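Local coordinates for protein putative S41 protease (Bacteroides fragilis NCTC 9343, PDB 3K50) that is of unknown function but belongs to the S41 peptidase family, with a PDZ-like domain and a ClpP/crotonase-type core, at residues W18-M23 / R31-P36; N58-I63 / A300-A305; A106-G111 / R136-G141. All coordinates share one frame; numbering follows the deposited sequence.

Interaction 1: residues W18-M23 / R31-P36; sequences WIDSVM and RDMPSP
M33 keeps CG beside its backbone N (chi1 -67°), extends through chi2 and then bends at chi3 (63°), which carries its terminal CE across to D20 and M23 on one flank of helix 18-26. D20 meets it with CG opposite its own backbone N (chi1 180°), its carboxylate leaning toward the loop. The chain leaves helix 18-26, turns, and brings M33 back against the helix in the N-terminal domain of the S41 family. M23 and M33 are both selenomethionines, and M33 does most of the work. The M33 methyl CE lies 4.0 Å from M23 CB, while its SE is 4.1 Å from the same CB and 4.1 Å from the carbonyl carbon M23 C. The selenoether end thus rests on the root of the M23 side chain and the adjoining main chain. The two chain ends meet as well, with M33 CE 4.2 Å from M23 CE. M23 also packs on F48 and L49 of helix 45-52 and on L344 and L346 of strand 342-352. M23 N donates to I19 O over 3.1 Å, so the backbone under M33 is held in regular helical form. No hydrogen bond links the two segments directly. R24, next along the helix, supplies the polar tie instead, since its NE makes a salt bridge with D20 OD1 and its NH2 donates to P34 O, while M33 and P36 both touch R24. The charge of D20 is therefore probably balanced within its own helix. From the loop, D20 receives an apolar neighbour, the selenomethionine methyl, with M33 CE 4.2 Å from D20 OD1.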
loop_
_atom_site.group_PDB
_atom_site.type_symbol
_atom_site.label_atom_id
_atom_site.label_comp_id
_atom_site.label_asym_id
_atom_site.label_seq_id
_atom_site.Cartn_x
_atom_site.Cartn_y
_atom_site.Cartn_z
ATOM N N TRP A 18 8.958 -21.775 -19.315
ATOM C CA TRP A 18 8.068 -21.745 -18.165
ATOM C C TRP A 18 7.017 -20.619 -18.129
ATOM O O TRP A 18 5.825 -20.858 -17.852
ATOM C CB TRP A 18 8.923 -21.641 -16.901
ATOM C CG TRP A 18 8.152 -21.671 -15.605
ATOM C CD1 TRP A 18 7.690 -22.775 -14.968
ATOM C CD2 TRP A 18 7.787 -20.542 -14.771
ATOM N NE1 TRP A 18 7.031 -22.412 -13.799
ATOM C CE2 TRP A 18 7.095 -21.052 -13.655
ATOM C CE3 TRP A 18 7.952 -19.162 -14.879
ATOM C CZ2 TRP A 18 6.608 -20.241 -12.651
ATOM C CZ3 TRP A 18 7.477 -18.356 -13.859
ATOM C CH2 TRP A 18 6.803 -18.896 -12.770
ATOM N N ILE A 19 7.468 -19.389 -18.361
ATOM C CA ILE A 19 6.611 -18.218 -18.215
ATOM C C ILE A 19 5.446 -18.307 -19.217
ATOM O O ILE A 19 4.328 -18.014 -18.882
ATOM C CB ILE A 19 7.435 -16.881 -18.260
ATOM C CG1 ILE A 19 6.544 -15.697 -17.922
ATOM C CG2 ILE A 19 8.080 -16.702 -19.622
ATOM C CD1 ILE A 19 7.282 -14.431 -17.622
ATOM N N ASP A 20 5.709 -18.817 -20.411
ATOM C CA ASP A 20 4.654 -18.981 -21.410
ATOM C C ASP A 20 3.658 -20.051 -20.970
ATOM O O ASP A 20 2.458 -19.869 -21.054
ATOM C CB ASP A 20 5.230 -19.432 -22.750
ATOM C CG ASP A 20 4.148 -19.615 -23.812
ATOM O OD1 ASP A 20 3.649 -18.607 -24.326
ATOM O OD2 ASP A 20 3.812 -20.767 -24.145
ATOM N N SER A 21 4.174 -21.100 -20.341
ATOM C CA SER A 21 3.353 -22.206 -19.881
ATOM C C SER A 21 2.537 -21.853 -18.652
ATOM O O SER A 21 1.340 -22.022 -18.700
ATOM C CB SER A 21 4.203 -23.456 -19.650
ATOM O OG SER A 21 5.245 -23.181 -18.748
ATOM N N VAL A 22 3.156 -21.358 -17.575
ATOM C CA VAL A 22 2.419 -20.947 -16.407
ATOM C C VAL A 22 1.317 -19.941 -16.809
ATOM O O VAL A 22 0.227 -20.009 -16.270
ATOM C CB VAL A 22 3.350 -20.402 -15.307
ATOM C CG1 VAL A 22 4.109 -19.187 -15.807
ATOM C CG2 VAL A 22 2.535 -20.071 -14.042
HETATM N N MSE A 23 1.568 -19.059 -17.789
HETATM C CA MSE A 23 0.546 -18.073 -18.177
HETATM C C MSE A 23 -0.592 -18.722 -18.972
HETATM O O MSE A 23 -1.743 -18.462 -18.740
HETATM C CB MSE A 23 1.162 -16.910 -19.008
HETATM C CG MSE A 23 1.912 -15.893 -18.150
HETATM SE SE MSE A 23 2.602 -14.405 -19.245
HETATM C CE MSE A 23 0.917 -13.463 -19.626
ATOM N N ARG A 31 -7.013 -16.350 -22.926
ATOM C CA ARG A 31 -7.572 -16.342 -24.268
ATOM C C ARG A 31 -7.225 -15.100 -25.094
ATOM O O ARG A 31 -7.393 -15.095 -26.320
ATOM C CB ARG A 31 -9.095 -16.440 -24.182
ATOM C CG ARG A 31 -9.650 -17.798 -23.766
ATOM C CD ARG A 31 -11.179 -17.699 -23.773
ATOM N NE ARG A 31 -11.776 -18.980 -23.465
ATOM C CZ ARG A 31 -11.940 -19.973 -24.337
ATOM N NH1 ARG A 31 -11.549 -19.840 -25.587
ATOM N NH2 ARG A 31 -12.477 -21.121 -23.951
ATOM N N ASP A 32 -6.810 -14.047 -24.396
ATOM C CA ASP A 32 -6.509 -12.753 -24.983
ATOM C C ASP A 32 -5.001 -12.495 -25.068
ATOM O O ASP A 32 -4.576 -11.389 -25.365
ATOM C CB ASP A 32 -7.222 -11.663 -24.169
ATOM C CG ASP A 32 -8.712 -11.743 -24.304
ATOM O OD1 ASP A 32 -9.201 -11.637 -25.445
ATOM O OD2 ASP A 32 -9.390 -11.920 -23.277
HETATM N N MSE A 33 -4.196 -13.519 -24.838
HETATM C CA MSE A 33 -2.788 -13.381 -25.088
HETATM C C MSE A 33 -2.545 -13.405 -26.584
HETATM O O MSE A 33 -3.323 -13.995 -27.327
HETATM C CB MSE A 33 -1.967 -14.536 -24.478
HETATM C CG MSE A 33 -1.954 -14.560 -22.957
HETATM SE SE MSE A 33 -1.266 -16.224 -22.212
HETATM C CE MSE A 33 0.580 -16.107 -22.923
ATOM N N PRO A 34 -1.520 -12.681 -27.053
ATOM C CA PRO A 34 -1.028 -12.804 -28.464
ATOM C C PRO A 34 -0.761 -14.236 -28.864
ATOM O O PRO A 34 -0.556 -15.082 -27.999
ATOM C CB PRO A 34 0.291 -12.039 -28.439
ATOM C CG PRO A 34 0.055 -10.955 -27.385
ATOM C CD PRO A 34 -0.909 -11.546 -26.344
ATOM N N SER A 35 -0.843 -14.538 -30.153
ATOM C CA SER A 35 -0.535 -15.910 -30.608
ATOM C C SER A 35 0.941 -16.311 -30.363
ATOM O O SER A 35 1.838 -15.451 -30.429
ATOM C CB SER A 35 -0.879 -16.124 -32.100
ATOM O OG SER A 35 -2.237 -16.539 -32.264
ATOM N N PRO A 36 1.187 -17.605 -30.060
ATOM C CA PRO A 36 2.556 -18.064 -29.864
ATOM C C PRO A 36 3.471 -17.573 -30.979
ATOM O O PRO A 36 3.260 -17.916 -32.139
ATOM C CB PRO A 36 2.429 -19.601 -29.886
ATOM C CG PRO A 36 1.058 -19.857 -29.364
ATOM C CD PRO A 36 0.215 -18.702 -29.856
#

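Interaction 2: residues N58-I63 / A300-A305; sequences NGFSKI and ATRGAA
N58 reaches R302 through a single ordered water, which donates to N58 O over 2.7 Å and accepts from R302 NH1 over 3.0 Å. The water sits at the edge of the guanidinium, in its plane. G59, at positive phi, comes next and brings its carbonyl near the same nitrogen, but G59 O to R302 NH1 is 4.3 Å and the contact is loose. F60 then turns its ring so that NH1 lies beside the rim: F60 CD1 is 4.4 Å from R302 NH1, near the ring plane, an edge approach and not a cation-pi stack. One face of that ring is occupied by its own chain, with N58 N 3.8 Å above the ring plane, over its centre. From S61 onward the chain turns away, and K62 and I63 enter the antiparallel sheet beside strand 342-352. R302 is extended through chi1 (177°) and chi2, then bent at chi3 (-73°), reaching out from the loop that leads into helix 304-312. G303 is the N-cap of that helix, and its N-H is bonded by E306 OE1. In S41 peptidases the corresponding loop carries the nucleophilic serine, a position that G303 appears to occupy here. R302 NH1 also pairs with E328 OE1, which probably balances the arginine's charge; toward residues 58-60 the one hydrogen-bonded link is the water bridge to N58 O, with loose approaches to G59 O and the F60 edge.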
loop_
_atom_site.group_PDB
_atom_site.type_symbol
_atom_site.label_atom_id
_atom_site.label_comp_id
_atom_site.label_asym_id
_atom_site.label_seq_id
_atom_site.Cartn_x
_atom_site.Cartn_y
_atom_site.Cartn_z
ATOM N N ASN A 58 -2.945 -3.574 -17.471
ATOM C CA ASN A 58 -2.262 -2.290 -17.338
ATOM C C ASN A 58 -1.255 -2.320 -16.191
ATOM O O ASN A 58 -1.408 -1.640 -15.169
ATOM C CB ASN A 58 -3.293 -1.175 -17.119
ATOM C CG ASN A 58 -2.678 0.225 -17.173
ATOM O OD1 ASN A 58 -1.746 0.475 -17.924
ATOM N ND2 ASN A 58 -3.203 1.135 -16.365
ATOM N N GLY A 59 -0.225 -3.141 -16.336
ATOM C CA GLY A 59 0.752 -3.246 -15.276
ATOM C C GLY A 59 0.273 -3.984 -14.053
ATOM O O GLY A 59 0.899 -3.875 -12.982
ATOM N N PHE A 60 -0.780 -4.788 -14.191
ATOM C CA PHE A 60 -1.236 -5.562 -13.039
ATOM C C PHE A 60 -0.268 -6.742 -12.802
ATOM O O PHE A 60 0.326 -6.899 -11.726
ATOM C CB PHE A 60 -2.671 -6.009 -13.192
ATOM C CG PHE A 60 -3.630 -4.920 -13.596
ATOM C CD1 PHE A 60 -3.502 -3.624 -13.112
ATOM C CD2 PHE A 60 -4.697 -5.216 -14.405
ATOM C CE1 PHE A 60 -4.386 -2.651 -13.495
ATOM C CE2 PHE A 60 -5.606 -4.240 -14.780
ATOM C CZ PHE A 60 -5.464 -2.968 -14.309
ATOM N N SER A 61 -0.063 -7.547 -13.821
ATOM C CA SER A 61 0.909 -8.615 -13.738
ATOM C C SER A 61 2.291 -8.039 -13.769
ATOM O O SER A 61 2.565 -7.103 -14.511
ATOM C CB SER A 61 0.739 -9.555 -14.925
ATOM O OG SER A 61 -0.535 -10.127 -14.916
ATOM N N LYS A 62 3.212 -8.632 -13.009
ATOM C CA LYS A 62 4.574 -8.119 -13.005
ATOM C C LYS A 62 5.608 -9.120 -12.485
ATOM O O LYS A 62 5.266 -10.090 -11.821
ATOM C CB LYS A 62 4.658 -6.877 -12.145
ATOM C CG LYS A 62 4.316 -7.073 -10.733
ATOM C CD LYS A 62 3.998 -5.715 -10.088
ATOM C CE LYS A 62 3.783 -5.817 -8.568
ATOM N NZ LYS A 62 5.021 -6.285 -7.830
ATOM N N ILE A 63 6.867 -8.851 -12.815
ATOM C CA ILE A 63 8.001 -9.678 -12.395
ATOM C C ILE A 63 8.644 -9.011 -11.184
ATOM O O ILE A 63 8.862 -7.791 -11.169
ATOM C CB ILE A 63 9.069 -9.846 -13.511
ATOM C CG1 ILE A 63 8.472 -10.423 -14.814
ATOM C CG2 ILE A 63 10.295 -10.665 -12.979
ATOM C CD1 ILE A 63 7.782 -11.819 -14.685
ATOM N N ALA A 300 -1.043 5.332 -4.912
ATOM C CA ALA A 300 -0.386 4.098 -4.526
ATOM C C ALA A 300 -1.342 3.014 -4.023
ATOM O O ALA A 300 -0.956 1.863 -3.979
ATOM C CB ALA A 300 0.677 4.367 -3.418
ATOM N N THR A 301 -2.548 3.379 -3.586
ATOM C CA THR A 301 -3.515 2.479 -2.966
ATOM C C THR A 301 -3.991 1.531 -4.028
ATOM O O THR A 301 -4.626 1.945 -4.990
ATOM C CB THR A 301 -4.690 3.281 -2.398
ATOM O OG1 THR A 301 -4.177 4.230 -1.486
ATOM C CG2 THR A 301 -5.699 2.388 -1.677
ATOM N N ARG A 302 -3.714 0.241 -3.855
ATOM C CA ARG A 302 -3.910 -0.700 -4.958
ATOM C C ARG A 302 -4.364 -2.070 -4.580
ATOM O O ARG A 302 -4.025 -2.585 -3.521
ATOM C CB ARG A 302 -2.516 -0.856 -5.610
ATOM C CG ARG A 302 -2.380 -1.842 -6.769
ATOM C CD ARG A 302 -0.942 -1.896 -7.229
ATOM N NE ARG A 302 -0.550 -0.706 -7.953
ATOM C CZ ARG A 302 -0.682 -0.516 -9.278
ATOM N NH1 ARG A 302 -1.194 -1.434 -10.078
ATOM N NH2 ARG A 302 -0.284 0.613 -9.806
ATOM N N GLY A 303 -5.062 -2.705 -5.495
ATOM C CA GLY A 303 -5.341 -4.134 -5.369
ATOM C C GLY A 303 -6.217 -4.601 -4.246
ATOM O O GLY A 303 -7.397 -4.279 -4.177
ATOM N N ALA A 304 -5.657 -5.379 -3.345
ATOM C CA ALA A 304 -6.399 -5.763 -2.159
ATOM C C ALA A 304 -6.969 -4.529 -1.439
ATOM O O ALA A 304 -8.085 -4.578 -0.905
ATOM C CB ALA A 304 -5.493 -6.616 -1.216
ATOM N N ALA A 305 -6.214 -3.415 -1.422
ATOM C CA ALA A 305 -6.637 -2.185 -0.749
ATOM C C ALA A 305 -7.923 -1.668 -1.421
ATOM O O ALA A 305 -8.843 -1.221 -0.774
ATOM C CB ALA A 305 -5.535 -1.144 -0.805
HETATM O O HOH W 1 -1.675 -0.258 -12.821
#

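Interaction 3: residues A106-G111 / R136-G141; sequences AGLQRG and RQLQIG
L108 drives its two methyls against I140 and L138, the inward-facing residues of strand 136-146 in the five-stranded antiparallel sheet of the PDZ-like domain. G107 ends helix 102-105 in a Schellman motif, and L108 comes next. The packed side is compact. L108 CD2 stands 3.3 Å from I140 CD1, closer than carbons usually come, and 3.8 Å from I140 CG1, so the leucine methyl presses on the outer end of the isoleucine as the two side chains pass at a slant. That end is put there by chi2 of I140 (-56°), which folds CD1 back instead of extending it. The other branch is easier: L108 CD1 and L138 CD1 are 4.2 Å apart, with the two side chains crossing at about a right angle. L138 packs on M117 and M165, while I140 touches H112 and T163.

Toward G111 the contact slackens. Q109 is exposed, and R110 turns to E372 in a salt bridge and to Y379 in a cation-pi contact. Residues 108-111 and 138-141 run 29° apart, and no hydrogen bond joins the two segments. G111 instead shares backbone bonding with I94 of strand 90-97. What remains across this end is a loose meeting of two carbonyls, with G111 O 4.3 Å from G141 O.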
loop_
_atom_site.group_PDB
_atom_site.type_symbol
_atom_site.label_atom_id
_atom_site.label_comp_id
_atom_site.label_asym_id
_atom_site.label_seq_id
_atom_site.Cartn_x
_atom_site.Cartn_y
_atom_site.Cartn_z
ATOM N N ALA A 106 17.945 7.320 14.219
ATOM C CA ALA A 106 18.482 8.657 13.984
ATOM C C ALA A 106 17.599 9.779 14.543
ATOM O O ALA A 106 18.009 10.952 14.512
ATOM C CB ALA A 106 18.671 8.875 12.509
ATOM N N GLY A 107 16.387 9.430 14.989
ATOM C CA GLY A 107 15.399 10.380 15.529
ATOM C C GLY A 107 14.529 10.984 14.432
ATOM O O GLY A 107 13.921 12.041 14.614
ATOM N N LEU A 108 14.452 10.321 13.283
ATOM C CA LEU A 108 13.730 10.883 12.149
ATOM C C LEU A 108 12.257 10.507 12.194
ATOM O O LEU A 108 11.869 9.445 12.698
ATOM C CB LEU A 108 14.370 10.467 10.830
ATOM C CG LEU A 108 15.796 10.904 10.461
ATOM C CD1 LEU A 108 16.205 10.195 9.193
ATOM C CD2 LEU A 108 15.874 12.406 10.290
ATOM N N GLN A 109 11.441 11.397 11.647
ATOM C CA GLN A 109 10.010 11.236 11.624
ATOM C C GLN A 109 9.455 11.771 10.335
ATOM O O GLN A 109 10.049 12.648 9.718
ATOM C CB GLN A 109 9.360 12.097 12.726
ATOM C CG GLN A 109 9.713 11.762 14.128
ATOM C CD GLN A 109 8.856 12.513 15.093
ATOM O OE1 GLN A 109 7.637 12.305 15.159
ATOM N NE2 GLN A 109 9.468 13.403 15.828
ATOM N N ARG A 110 8.297 11.291 9.959
ATOM C CA ARG A 110 7.552 11.886 8.852
ATOM C C ARG A 110 7.358 13.388 9.092
ATOM O O ARG A 110 6.932 13.795 10.191
ATOM C CB ARG A 110 6.207 11.159 8.741
ATOM C CG ARG A 110 5.272 11.792 7.747
ATOM C CD ARG A 110 3.997 11.058 7.682
ATOM N NE ARG A 110 2.960 11.839 6.924
ATOM C CZ ARG A 110 2.694 11.664 5.645
ATOM N NH1 ARG A 110 3.352 10.766 4.952
ATOM N NH2 ARG A 110 1.775 12.371 5.044
ATOM N N GLY A 111 7.677 14.214 8.086
ATOM C CA GLY A 111 7.619 15.671 8.193
ATOM C C GLY A 111 9.008 16.282 8.359
ATOM O O GLY A 111 9.199 17.468 8.178
ATOM N N ARG A 136 25.882 8.049 8.253
ATOM C CA ARG A 136 25.902 9.380 7.645
ATOM C C ARG A 136 25.607 10.425 8.681
ATOM O O ARG A 136 24.964 10.156 9.695
ATOM C CB ARG A 136 24.818 9.540 6.549
ATOM C CG ARG A 136 24.648 8.423 5.528
ATOM C CD ARG A 136 25.904 8.157 4.740
ATOM N NE ARG A 136 26.558 9.392 4.286
ATOM C CZ ARG A 136 26.279 10.038 3.147
ATOM N NH1 ARG A 136 25.355 9.581 2.291
ATOM N NH2 ARG A 136 26.953 11.151 2.849
ATOM N N GLN A 137 26.050 11.638 8.403
ATOM C CA GLN A 137 25.751 12.790 9.238
ATOM C C GLN A 137 24.723 13.581 8.453
ATOM O O GLN A 137 24.977 13.924 7.297
ATOM C CB GLN A 137 26.980 13.648 9.507
ATOM C CG GLN A 137 27.938 13.024 10.497
ATOM C CD GLN A 137 27.270 12.755 11.843
ATOM O OE1 GLN A 137 27.397 11.659 12.395
ATOM N NE2 GLN A 137 26.508 13.737 12.346
ATOM N N LEU A 138 23.592 13.893 9.084
ATOM C CA LEU A 138 22.532 14.605 8.390
ATOM C C LEU A 138 22.195 15.954 8.998
ATOM O O LEU A 138 22.179 16.089 10.224
ATOM C CB LEU A 138 21.257 13.742 8.424
ATOM C CG LEU A 138 21.319 12.285 7.938
ATOM C CD1 LEU A 138 19.931 11.590 7.998
ATOM C CD2 LEU A 138 21.929 12.139 6.517
ATOM N N GLN A 139 21.969 16.961 8.156
ATOM C CA GLN A 139 21.356 18.214 8.605
ATOM C C GLN A 139 19.860 18.006 8.317
ATOM O O GLN A 139 19.507 17.603 7.233
ATOM C CB GLN A 139 21.877 19.443 7.868
ATOM C CG GLN A 139 21.261 20.753 8.364
ATOM C CD GLN A 139 21.862 21.991 7.706
ATOM O OE1 GLN A 139 21.807 22.151 6.490
ATOM N NE2 GLN A 139 22.427 22.885 8.527
ATOM N N ILE A 140 19.014 18.278 9.299
ATOM C CA ILE A 140 17.589 18.044 9.236
ATOM C C ILE A 140 16.851 19.366 9.365
ATOM O O ILE A 140 17.313 20.259 10.108
ATOM C CB ILE A 140 17.139 17.114 10.436
ATOM C CG1 ILE A 140 17.779 15.717 10.334
ATOM C CG2 ILE A 140 15.596 16.948 10.557
ATOM C CD1 ILE A 140 17.522 15.019 9.081
ATOM N N GLY A 141 15.718 19.501 8.665
ATOM C CA GLY A 141 14.897 20.716 8.751
ATOM C C GLY A 141 13.419 20.411 8.916
ATOM O O GLY A 141 13.043 19.250 8.976
#

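From the N terminus, interaction 1 closes first, folding residues 31-36 back on helix 18-26 within the N-terminal region. Interaction 2 opens later, at 58-63, and closes only at 300-305, joining that region to the peptidase core across a long excursion of the chain. Interaction 3 is nested inside this excursion and ties a loop of the PDZ-like domain to its own strand 136-146; no two of the three cross. Interactions 1 and 2 touch through I19 CD1 and I63 CD1, 4.0 Å apart. Interaction 3 stands separate, its nearest atoms about 11 Å from interaction 2 and about 34 Å from interaction 1.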